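Local coordinates for uncharacterized protein (Mycobacterium avium subsp. paratuberculosis, PDB 4R9Z) that probably hydrolyses fatty acyl-CoA thioesters to the free acid and coenzyme A, using a double hot-dog fold, at residues Met198-Leu203 with Arg220-Trp225; Gly254-Arg259 with Leu263-Lys268. All blocks are in the same frame, centred on the assembly; numbering follows the deposited sequence.

Contact 1: residues Met198-Leu203 with Arg220-Trp225; sequences MSAVTL and RDHSVW
His222, on a strand of the sheet, is buried against the hot-dog helix and gripped there in two ways at once by neighbouring helix residues. Its NE2 donates a hydrogen bond of 2.9 Å to Ser199 OG, which lies at the ring edge, about 15° out of the ring plane. Over one face sits the methyl of Ala200, its CB 3.7 Å from the ring centroid and close to the ring normal, a CH-pi contact. Alanine suits the place because its side chain is a single methyl, and the helix backbone itself comes close to the ring, with Ala200 CA 3.4 Å from His222 CE1. The ring reaches the helix because its CG is anti to the backbone N (chi1 -174°), standing the imidazole up from the strand. Ser199 suits its place because its short hydroxyl can serve both sides: it also hydrogen-bonds to Ala196 O one turn back in the helix, which leaves OG well placed to accept from the histidine. Beyond it, Val224 CG2 lies 3.9 Å from Ser199 OG, an apolar flank to a buried polar pair. His222 ND1 has a weak hydrogen bond with Gln269 NE2, and the same amide nitrogen binds Ala200 O, tying ring and helix end together. The contact thus joins the C-terminal end of helix 188-201 to strand 218-226, which runs between strands 58-66 and 263-272.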
ATOM      1  N   MET B 198       7.165  -5.353 -13.493  1.00 42.03           N
ATOM      2  CA  MET B 198       6.441  -6.543 -13.922  1.00 43.84           C
ATOM      3  C   MET B 198       5.291  -6.884 -12.967  1.00 41.22           C
ATOM      4  O   MET B 198       4.234  -7.339 -13.403  1.00 43.57           O
ATOM      5  CB  MET B 198       7.414  -7.722 -14.064  1.00 42.60           C
ATOM      6  CG  MET B 198       7.214  -8.869 -13.088  1.00 48.58           C
ATOM      7  SD  MET B 198       5.960 -10.037 -13.637  1.00 54.95           S
ATOM      8  CE  MET B 198       6.253 -10.001 -15.399  1.00 50.39           C
ATOM      9  N   SER B 199       5.495  -6.646 -11.674  1.00 33.68           N
ATOM     10  CA  SER B 199       4.477  -6.920 -10.661  1.00 35.81           C
ATOM     11  C   SER B 199       3.191  -6.148 -10.923  1.00 36.65           C
ATOM     12  O   SER B 199       2.107  -6.584 -10.542  1.00 45.50           O
ATOM     13  CB  SER B 199       5.001  -6.576  -9.267  1.00 37.38           C
ATOM     14  OG  SER B 199       5.076  -5.171  -9.094  1.00 33.06           O
ATOM     15  N   ALA B 200       3.322  -4.987 -11.547  1.00 28.94           N
ATOM     16  CA  ALA B 200       2.176  -4.144 -11.837  1.00 32.03           C
ATOM     17  C   ALA B 200       1.443  -4.538 -13.119  1.00 40.07           C
ATOM     18  O   ALA B 200       0.217  -4.651 -13.122  1.00 48.43           O
ATOM     19  CB  ALA B 200       2.611  -2.684 -11.906  1.00 26.94           C
ATOM     20  N   VAL B 201       2.188  -4.730 -14.204  1.00 37.85           N
ATOM     21  CA  VAL B 201       1.581  -4.934 -15.522  1.00 34.28           C
ATOM     22  C   VAL B 201       0.890  -6.287 -15.707  1.00 34.82           C
ATOM     23  O   VAL B 201       0.042  -6.432 -16.584  1.00 39.23           O
ATOM     24  CB  VAL B 201       2.624  -4.780 -16.654  1.00 33.83           C
ATOM     25  CG1 VAL B 201       3.227  -3.387 -16.637  1.00 34.02           C
ATOM     26  CG2 VAL B 201       3.710  -5.837 -16.531  1.00 44.50           C
ATOM     27  N   THR B 202       1.236  -7.271 -14.882  1.00 30.11           N
ATOM     28  CA  THR B 202       0.654  -8.606 -15.016  1.00 37.84           C
ATOM     29  C   THR B 202      -0.541  -8.819 -14.102  1.00 40.93           C
ATOM     30  O   THR B 202      -1.150  -9.885 -14.095  1.00 38.87           O
ATOM     31  CB  THR B 202       1.681  -9.702 -14.723  1.00 38.99           C
ATOM     32  OG1 THR B 202       2.211  -9.531 -13.403  1.00 37.28           O
ATOM     33  CG2 THR B 202       2.795  -9.652 -15.740  1.00 42.56           C
ATOM     34  N   LEU B 203      -0.858  -7.823 -13.310  1.00 43.33           N
ATOM     35  CA  LEU B 203      -1.807  -7.981 -12.246  1.00 38.48           C
ATOM     36  C   LEU B 203      -3.230  -7.616 -12.577  1.00 35.54           C
ATOM     37  O   LEU B 203      -4.083  -7.732 -11.762  1.00 38.16           O
ATOM     38  CB  LEU B 203      -1.338  -7.239 -11.023  1.00 32.30           C
ATOM     39  CG  LEU B 203      -1.592  -7.967  -9.744  1.00 30.22           C
ATOM     40  CD1 LEU B 203      -1.070  -9.355  -9.854  1.00 29.31           C
ATOM     41  CD2 LEU B 203      -0.951  -7.266  -8.583  1.00 37.39           C
ATOM     42  N   ARG B 220      -5.329   2.198 -10.460  1.00 26.62           N
ATOM     43  CA  ARG B 220      -5.479   3.379  -9.621  1.00 26.64           C
ATOM     44  C   ARG B 220      -4.303   3.514  -8.663  1.00 26.20           C
ATOM     45  O   ARG B 220      -3.752   4.602  -8.495  1.00 30.45           O
ATOM     46  CB  ARG B 220      -6.796   3.323  -8.851  1.00 21.82           C
ATOM     47  CG  ARG B 220      -7.037   4.518  -7.954  1.00 26.16           C
ATOM     48  CD  ARG B 220      -6.931   5.823  -8.715  1.00 18.81           C
ATOM     49  NE  ARG B 220      -7.339   6.963  -7.898  1.00 25.93           N
ATOM     50  CZ  ARG B 220      -7.436   8.210  -8.352  1.00 27.13           C
ATOM     51  NH1 ARG B 220      -7.143   8.480  -9.615  1.00 22.36           N
ATOM     52  NH2 ARG B 220      -7.818   9.191  -7.545  1.00 23.37           N
ATOM     53  N   ASP B 221      -3.911   2.412  -8.040  1.00 26.65           N
ATOM     54  CA  ASP B 221      -2.698   2.427  -7.235  1.00 28.03           C
ATOM     55  C   ASP B 221      -1.986   1.078  -7.198  1.00 26.82           C
ATOM     56  O   ASP B 221      -2.576   0.035  -7.470  1.00 30.24           O
ATOM     57  CB  ASP B 221      -2.995   2.931  -5.809  1.00 32.63           C
ATOM     58  CG  ASP B 221      -4.089   2.149  -5.101  1.00 35.39           C
ATOM     59  OD1 ASP B 221      -5.282   2.398  -5.383  1.00 39.47           O
ATOM     60  OD2 ASP B 221      -3.758   1.321  -4.225  1.00 39.35           O
ATOM     61  N   HIS B 222      -0.696   1.132  -6.879  1.00 31.90           N
ATOM     62  CA  HIS B 222       0.160  -0.044  -6.821  1.00 24.10           C
ATOM     63  C   HIS B 222       1.062   0.046  -5.600  1.00 21.31           C
ATOM     64  O   HIS B 222       1.667   1.085  -5.345  1.00 27.63           O
ATOM     65  CB  HIS B 222       1.003  -0.154  -8.092  1.00 38.97           C
ATOM     66  CG  HIS B 222       1.814  -1.409  -8.179  1.00 34.57           C
ATOM     67  ND1 HIS B 222       1.254  -2.640  -8.448  1.00 35.97           N
ATOM     68  CD2 HIS B 222       3.142  -1.625  -8.026  1.00 28.37           C
ATOM     69  CE1 HIS B 222       2.202  -3.557  -8.466  1.00 38.86           C
ATOM     70  NE2 HIS B 222       3.358  -2.968  -8.214  1.00 39.29           N
ATOM     71  N   SER B 223       1.179  -1.053  -4.870  1.00 25.68           N
ATOM     72  CA  SER B 223       1.967  -1.086  -3.647  1.00 19.97           C
ATOM     73  C   SER B 223       2.865  -2.310  -3.639  1.00 32.78           C
ATOM     74  O   SER B 223       2.407  -3.414  -3.943  1.00 35.40           O
ATOM     75  CB  SER B 223       1.060  -1.116  -2.412  1.00 20.52           C
ATOM     76  OG  SER B 223       0.519   0.154  -2.109  1.00 24.32           O
ATOM     77  N   VAL B 224       4.145  -2.112  -3.329  1.00 26.03           N
ATOM     78  CA  VAL B 224       5.097  -3.220  -3.264  1.00 23.75           C
ATOM     79  C   VAL B 224       5.912  -3.181  -1.978  1.00 29.66           C
ATOM     80  O   VAL B 224       6.478  -2.152  -1.630  1.00 30.68           O
ATOM     81  CB  VAL B 224       6.069  -3.214  -4.447  1.00 21.05           C
ATOM     82  CG1 VAL B 224       6.969  -4.435  -4.390  1.00 28.69           C
ATOM     83  CG2 VAL B 224       5.315  -3.183  -5.752  1.00 27.05           C
ATOM     84  N   TRP B 225       6.000  -4.315  -1.294  1.00 30.69           N
ATOM     85  CA  TRP B 225       6.894  -4.444  -0.153  1.00 27.59           C
ATOM     86  C   TRP B 225       7.981  -5.460  -0.480  1.00 32.85           C
ATOM     87  O   TRP B 225       7.695  -6.624  -0.763  1.00 32.37           O
ATOM     88  CB  TRP B 225       6.118  -4.862   1.100  1.00 26.37           C
ATOM     89  CG  TRP B 225       5.050  -3.889   1.489  1.00 27.03           C
ATOM     90  CD1 TRP B 225       5.153  -2.880   2.401  1.00 32.63           C
ATOM     91  CD2 TRP B 225       3.719  -3.821   0.964  1.00 26.68           C
ATOM     92  NE1 TRP B 225       3.965  -2.192   2.483  1.00 27.68           N
ATOM     93  CE2 TRP B 225       3.071  -2.751   1.610  1.00 20.13           C
ATOM     94  CE3 TRP B 225       3.011  -4.564   0.014  1.00 27.75           C
ATOM     95  CZ2 TRP B 225       1.753  -2.407   1.338  1.00 18.16           C
ATOM     96  CZ3 TRP B 225       1.703  -4.219  -0.253  1.00 24.28           C
ATOM     97  CH2 TRP B 225       1.088  -3.148   0.407  1.00 19.23           C
TER

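Contact 2: residues Gly254-Arg259 with Leu263-Lys268; sequences GTMFNR and LVCTVK
Gly254 and Val267 form a hydrogen-bonded pair in an antiparallel beta hairpin, strands 249-258 and 263-272, which carries a classic beta bulge near its turn. Gly254 N donates to Val267 O at 2.9 Å, and Val267 N returns a bond to Gly254 O. Gly254 brings no side chain to the face on which the branched Val267 lies, and Val267 CB rests against Gly254 O. At the bulge Val264 and Cys265 both face Met256: Val264 N binds Met256 O at 2.7 Å, while Cys265 N makes only a weak bond to the same oxygen. Cys265 SG packs 3.6 Å from Met256 CB, on the face turned to helix 188-201, where both touch Val195. Met256 suits this interface because its flexible chain, bent at chi3 (-60°), can follow the helix surface. The other face bears Thr255, Phe257, Leu263 and Thr266. There Leu263 CD1 lies over the Phe257 ring, offset toward its rim and 4.2 Å from the centroid, a CH-pi contact between two bulky apolar residues. Farther out, backbone groups between strands 218-226 and 236-246 position Asn258, its OD1 accepting from Val231 N and its ND2 donating to Arg229 O. Held so, its amide crosses Val264 at about a right angle, with OD1 3.4 Å from Val264 CG2.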
ATOM      1  N   GLY B 254      -0.454 -10.028  -4.860  1.00 29.85           N
ATOM      2  CA  GLY B 254       0.651 -10.756  -5.449  1.00 29.31           C
ATOM      3  C   GLY B 254       1.805 -11.051  -4.513  1.00 34.72           C
ATOM      4  O   GLY B 254       2.147 -10.256  -3.641  1.00 28.53           O
ATOM      5  N   THR B 255       2.401 -12.219  -4.700  1.00 36.13           N
ATOM      6  CA  THR B 255       3.601 -12.598  -3.976  1.00 31.32           C
ATOM      7  C   THR B 255       4.582 -13.173  -4.978  1.00 40.74           C
ATOM      8  O   THR B 255       4.245 -14.074  -5.742  1.00 39.99           O
ATOM      9  CB  THR B 255       3.318 -13.623  -2.871  1.00 30.97           C
ATOM     10  OG1 THR B 255       2.096 -14.311  -3.161  1.00 52.86           O
ATOM     11  CG2 THR B 255       3.185 -12.937  -1.528  1.00 29.78           C
ATOM     12  N   MET B 256       5.795 -12.640  -4.984  1.00 40.46           N
ATOM     13  CA  MET B 256       6.794 -13.072  -5.943  1.00 40.59           C
ATOM     14  C   MET B 256       7.907 -13.839  -5.248  1.00 38.99           C
ATOM     15  O   MET B 256       8.357 -13.450  -4.170  1.00 38.08           O
ATOM     16  CB  MET B 256       7.362 -11.870  -6.685  1.00 42.48           C
ATOM     17  CG  MET B 256       8.189 -12.223  -7.890  1.00 37.03           C
ATOM     18  SD  MET B 256       8.662 -10.733  -8.768  1.00 55.02           S
ATOM     19  CE  MET B 256       7.052 -10.061  -9.167  1.00 41.43           C
ATOM     20  N   PHE B 257       8.353 -14.925  -5.874  1.00 41.72           N
ATOM     21  CA  PHE B 257       9.414 -15.761  -5.313  1.00 43.06           C
ATOM     22  C   PHE B 257      10.557 -15.975  -6.302  1.00 46.22           C
ATOM     23  O   PHE B 257      10.344 -16.004  -7.517  1.00 46.88           O
ATOM     24  CB  PHE B 257       8.878 -17.134  -4.901  1.00 45.27           C
ATOM     25  CG  PHE B 257       7.791 -17.099  -3.867  1.00 35.59           C
ATOM     26  CD1 PHE B 257       6.466 -16.923  -4.236  1.00 37.08           C
ATOM     27  CD2 PHE B 257       8.088 -17.289  -2.527  1.00 35.45           C
ATOM     28  CE1 PHE B 257       5.459 -16.914  -3.282  1.00 35.04           C
ATOM     29  CE2 PHE B 257       7.086 -17.280  -1.568  1.00 38.03           C
ATOM     30  CZ  PHE B 257       5.771 -17.092  -1.948  1.00 29.61           C
ATOM     31  N   ASN B 258      11.770 -16.131  -5.776  1.00 48.71           N
ATOM     32  CA  ASN B 258      12.862 -16.691  -6.568  1.00 53.22           C
ATOM     33  C   ASN B 258      12.612 -18.177  -6.774  1.00 56.68           C
ATOM     34  O   ASN B 258      11.918 -18.800  -5.969  1.00 54.62           O
ATOM     35  CB  ASN B 258      14.219 -16.477  -5.889  1.00 50.16           C
ATOM     36  CG  ASN B 258      14.696 -15.042  -5.963  1.00 41.86           C
ATOM     37  OD1 ASN B 258      14.461 -14.344  -6.949  1.00 45.82           O
ATOM     38  ND2 ASN B 258      15.377 -14.594  -4.916  1.00 43.02           N
ATOM     39  N   ARG B 259      13.167 -18.745  -7.842  1.00 58.30           N
ATOM     40  CA  ARG B 259      13.021 -20.177  -8.102  1.00 50.55           C
ATOM     41  C   ARG B 259      13.474 -21.004  -6.905  1.00 44.29           C
ATOM     42  O   ARG B 259      12.986 -22.108  -6.685  1.00 52.65           O
ATOM     43  CB  ARG B 259      13.802 -20.588  -9.352  1.00 65.45           C
ATOM     44  CG  ARG B 259      13.579 -22.038  -9.770  1.00 69.21           C
ATOM     45  CD  ARG B 259      14.037 -22.295 -11.199  1.00 79.30           C
ATOM     46  NE  ARG B 259      13.564 -23.581 -11.710  1.00 77.22           N
ATOM     47  CZ  ARG B 259      13.603 -23.935 -12.991  1.00 78.37           C
ATOM     48  NH1 ARG B 259      14.086 -23.096 -13.898  1.00 72.10           N
ATOM     49  NH2 ARG B 259      13.156 -25.126 -13.370  1.00 78.45           N
ATOM     50  N   LEU B 263      11.106 -15.455  -0.818  1.00 41.42           N
ATOM     51  CA  LEU B 263      10.152 -14.396  -1.125  1.00 43.29           C
ATOM     52  C   LEU B 263      10.879 -13.142  -1.613  1.00 40.03           C
ATOM     53  O   LEU B 263      11.857 -12.702  -1.010  1.00 35.14           O
ATOM     54  CB  LEU B 263       9.296 -14.077   0.104  1.00 40.84           C
ATOM     55  CG  LEU B 263       8.266 -12.953  -0.037  1.00 34.47           C
ATOM     56  CD1 LEU B 263       7.153 -13.352  -0.993  1.00 35.90           C
ATOM     57  CD2 LEU B 263       7.702 -12.603   1.325  1.00 29.98           C
ATOM     58  N   VAL B 264      10.400 -12.574  -2.714  1.00 31.91           N
ATOM     59  CA  VAL B 264      11.014 -11.381  -3.275  1.00 37.32           C
ATOM     60  C   VAL B 264      10.227 -10.124  -2.903  1.00 39.78           C
ATOM     61  O   VAL B 264      10.789  -9.151  -2.397  1.00 37.69           O
ATOM     62  CB  VAL B 264      11.124 -11.486  -4.809  1.00 46.54           C
ATOM     63  CG1 VAL B 264      11.473 -10.130  -5.419  1.00 42.09           C
ATOM     64  CG2 VAL B 264      12.162 -12.530  -5.185  1.00 43.92           C
ATOM     65  N   CYS B 265       8.920 -10.157  -3.133  1.00 44.59           N
ATOM     66  CA  CYS B 265       8.080  -9.022  -2.789  1.00 39.43           C
ATOM     67  C   CYS B 265       6.635  -9.423  -2.538  1.00 37.19           C
ATOM     68  O   CYS B 265       6.170 -10.440  -3.047  1.00 38.67           O
ATOM     69  CB  CYS B 265       8.138  -7.967  -3.894  1.00 33.24           C
ATOM     70  SG  CYS B 265       7.377  -8.474  -5.435  1.00 36.41           S
ATOM     71  N   THR B 266       5.944  -8.614  -1.739  1.00 38.20           N
ATOM     72  CA  THR B 266       4.502  -8.732  -1.552  1.00 29.93           C
ATOM     73  C   THR B 266       3.869  -7.541  -2.252  1.00 25.78           C
ATOM     74  O   THR B 266       4.418  -6.443  -2.216  1.00 35.71           O
ATOM     75  CB  THR B 266       4.105  -8.747  -0.062  1.00 36.77           C
ATOM     76  OG1 THR B 266       4.857  -9.750   0.631  1.00 39.45           O
ATOM     77  CG2 THR B 266       2.623  -9.037   0.097  1.00 30.75           C
ATOM     78  N   VAL B 267       2.722  -7.746  -2.896  1.00 29.81           N
ATOM     79  CA  VAL B 267       2.162  -6.737  -3.795  1.00 27.66           C
ATOM     80  C   VAL B 267       0.652  -6.577  -3.627  1.00 25.74           C
ATOM     81  O   VAL B 267      -0.062  -7.556  -3.411  1.00 32.98           O
ATOM     82  CB  VAL B 267       2.450  -7.087  -5.278  1.00 24.34           C
ATOM     83  CG1 VAL B 267       1.977  -5.979  -6.193  1.00 25.20           C
ATOM     84  CG2 VAL B 267       3.929  -7.332  -5.498  1.00 32.73           C
ATOM     85  N   LYS B 268       0.172  -5.339  -3.717  1.00 27.13           N
ATOM     86  CA  LYS B 268      -1.261  -5.069  -3.751  1.00 24.99           C
ATOM     87  C   LYS B 268      -1.578  -4.008  -4.799  1.00 24.47           C
ATOM     88  O   LYS B 268      -0.840  -3.039  -4.947  1.00 29.16           O
ATOM     89  CB  LYS B 268      -1.768  -4.617  -2.383  1.00 24.18           C
ATOM     90  CG  LYS B 268      -3.277  -4.723  -2.228  1.00 26.26           C
ATOM     91  CD  LYS B 268      -3.705  -6.154  -1.953  1.00 27.14           C
ATOM     92  CE  LYS B 268      -3.415  -6.551  -0.517  1.00 27.42           C
ATOM     93  NZ  LYS B 268      -3.773  -7.975  -0.260  1.00 41.15           N
TER

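The centres of contact 1 and contact 2 are about 11 Å apart, and strands 218-226 and 263-272, adjacent in the sheet, connect them directly. Trp225 N lies 2.8 Å from Thr266 O and Ser223 N 2.8 Å from Lys268 O, both probable backbone hydrogen bonds. Side chains meet too: Val267 CG1 packs 3.3 Å from His222 CE1, so a hairpin residue of contact 2 borders the imidazole of contact 1. Ser199 in turn touches Met256 and Val267, and helix 188-201 therefore spans both contacts. Trp225 and Lys268 also pack against Lys268 and Trp225 of the second subunit, bringing this pair of strands to the dimer interface.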